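COBE (Pseudomonas aeruginosa, PDB 2W6K) takes part in cobalamin (vitamin B12) biosynthesis, in a step that remains to be defined. Local coordinates at residues G123-R126 with A131-A134. Numbering follows the deposited sequence.
Sequences GAKR and ASIA. With SO4 (sulfate ion), chain B.
The peptides of Arg-126 and Ile-133 meet edge to edge, as an antiparallel hydrogen-bonded pair in the hairpin of strands 119-127 and 131-138. Arg-126 N gives its hydrogen to Ile-133 O at 2.9 Å, tilted 15° from the carbonyl plane, while Ile-133 N meets Arg-126 O at 2.8 Å in that carbonyl's plane. Each oxygen also takes a CA-H contact, Lys-125 CA on Ile-133 O and Ser-132 CA on Arg-126 O, both 3.2 Å.

One face carries Arg-126 and Ile-133, turned to helix 24-37; the arginine runs out extended, CG anti to the backbone N (chi1 -180°), to a salt bridge with Glu-37. On the other face Lys-125 CB rests on Ala-134 CB at 4.0 Å, and its straight chain passes Ser-132, CE 3.7 Å from OG. Lys-125 NZ donates a hydrogen bond at 2.9 Å to O3 of a sulfate, probably from the crystallisation liquor, and another to Ser-88 O, while Ser-132 OG hydrogen-bonds with Ser-127 OG.

Ser-101 OG, just before helix 102-115, and the N atoms of Val-102 and Ala-103 in its first turn also hold the sulfate by hydrogen bonds. A lysine and helix-start amides converging on one sulfate form a spot that probably suits an anion.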
ATOM      1  N   GLY A 123      -6.467   1.547  -8.599  1.00 14.03           N
ATOM      2  CA  GLY A 123      -7.865   1.162  -8.569  1.00 15.22           C
ATOM      3  C   GLY A 123      -8.307   1.039  -7.142  1.00 14.67           C
ATOM      4  O   GLY A 123      -7.488   1.139  -6.223  1.00 14.39           O
ATOM      5  N   ALA A 124      -9.597   0.789  -6.935  1.00 14.96           N
ATOM      6  CA  ALA A 124     -10.097   0.456  -5.621  1.00 14.65           C
ATOM      7  C   ALA A 124      -9.381  -0.773  -5.030  1.00 14.36           C
ATOM      8  O   ALA A 124      -8.968  -1.683  -5.755  1.00 14.60           O
ATOM      9  CB  ALA A 124     -11.599   0.184  -5.709  1.00 16.23           C
ATOM     10  N   LYS A 125      -9.265  -0.807  -3.709  1.00 12.76           N
ATOM     11  CA  LYS A 125      -8.604  -1.935  -3.033  1.00 12.22           C
ATOM     12  C   LYS A 125      -9.328  -3.229  -3.348  1.00 12.91           C
ATOM     13  O   LYS A 125     -10.552  -3.227  -3.594  1.00 13.52           O
ATOM     14  CB  LYS A 125      -8.618  -1.707  -1.537  1.00 11.29           C
ATOM     15  CG  LYS A 125      -9.985  -1.931  -0.935  1.00 12.25           C
ATOM     16  CD  LYS A 125     -10.079  -1.374   0.459  1.00 15.40           C
ATOM     17  CE  LYS A 125     -11.420  -1.726   1.034  1.00 15.30           C
ATOM     18  NZ  LYS A 125     -11.752  -0.879   2.201  1.00 17.25           N
ATOM     19  N   ARG A 126      -8.574  -4.326  -3.353  1.00 12.67           N
ATOM     20  CA  ARG A 126      -9.148  -5.679  -3.445  1.00 14.27           C
ATOM     21  C   ARG A 126      -9.236  -6.260  -2.030  1.00 14.53           C
ATOM     22  O   ARG A 126      -8.295  -6.149  -1.218  1.00 12.75           O
ATOM     23  CB  ARG A 126      -8.316  -6.545  -4.385  1.00 13.99           C
ATOM     24  CG  ARG A 126      -8.839  -7.986  -4.559  1.00 16.34           C
ATOM     25  CD  ARG A 126      -8.030  -8.749  -5.615  1.00 18.26           C
ATOM     26  NE  ARG A 126      -8.589 -10.081  -5.860  0.80 24.12           N
ATOM     27  CZ  ARG A 126      -9.603 -10.353  -6.681  0.80 27.58           C
ATOM     28  NH1 ARG A 126     -10.214  -9.388  -7.360  0.80 27.63           N
ATOM     29  NH2 ARG A 126     -10.020 -11.614  -6.814  0.80 27.86           N
ATOM     30  N   ALA A 131      -8.308  -9.595   4.699  1.00 16.31           N
ATOM     31  CA  ALA A 131      -7.346  -8.540   4.306  1.00 13.21           C
ATOM     32  C   ALA A 131      -7.807  -7.691   3.125  1.00 11.77           C
ATOM     33  O   ALA A 131      -8.651  -8.100   2.335  1.00 10.96           O
ATOM     34  CB  ALA A 131      -6.013  -9.189   3.980  1.00 13.37           C
ATOM     35  N   SER A 132      -7.200  -6.504   2.970  1.00 10.68           N
ATOM     36  CA  SER A 132      -7.453  -5.672   1.810  1.00 10.47           C
ATOM     37  C   SER A 132      -6.093  -5.203   1.302  1.00  8.60           C
ATOM     38  O   SER A 132      -5.212  -4.926   2.107  1.00  9.27           O
ATOM     39  CB  SER A 132      -8.264  -4.424   2.158  1.00 12.05           C
ATOM     40  OG  SER A 132      -9.665  -4.720   2.174  1.00 16.43           O
ATOM     41  N   ILE A 133      -5.959  -5.123  -0.013  1.00  9.13           N
ATOM     42  CA  ILE A 133      -4.712  -4.640  -0.604  1.00  9.08           C
ATOM     43  C   ILE A 133      -4.999  -3.571  -1.663  1.00  8.69           C
ATOM     44  O   ILE A 133      -5.936  -3.694  -2.473  1.00  8.36           O
ATOM     45  CB  ILE A 133      -3.854  -5.808  -1.169  1.00  9.27           C
ATOM     46  CG1 ILE A 133      -3.496  -6.780  -0.020  1.00 11.69           C
ATOM     47  CG2 ILE A 133      -2.600  -5.267  -1.869  1.00 10.02           C
ATOM     48  CD1 ILE A 133      -2.474  -7.841  -0.321  1.00 12.39           C
ATOM     49  N   ALA A 134      -4.233  -2.482  -1.636  1.00  7.55           N
ATOM     50  CA  ALA A 134      -4.361  -1.461  -2.683  1.00  7.32           C
ATOM     51  C   ALA A 134      -2.998  -1.163  -3.284  1.00  7.64           C
ATOM     52  O   ALA A 134      -1.979  -1.330  -2.634  1.00  8.55           O
ATOM     53  CB  ALA A 134      -4.974  -0.183  -2.138  1.00  8.87           C
TER
HETATM   54  S   SO4 B1140      -8.685  -1.417   4.846  1.00 13.59           S
HETATM   55  O1  SO4 B1140      -9.473  -2.661   5.120  1.00 19.44           O
HETATM   56  O2  SO4 B1140      -8.622  -0.610   6.056  1.00 16.13           O
HETATM   57  O3  SO4 B1140      -9.376  -0.683   3.806  1.00 17.46           O
HETATM   58  O4  SO4 B1140      -7.366  -1.800   4.432  1.00 18.00           O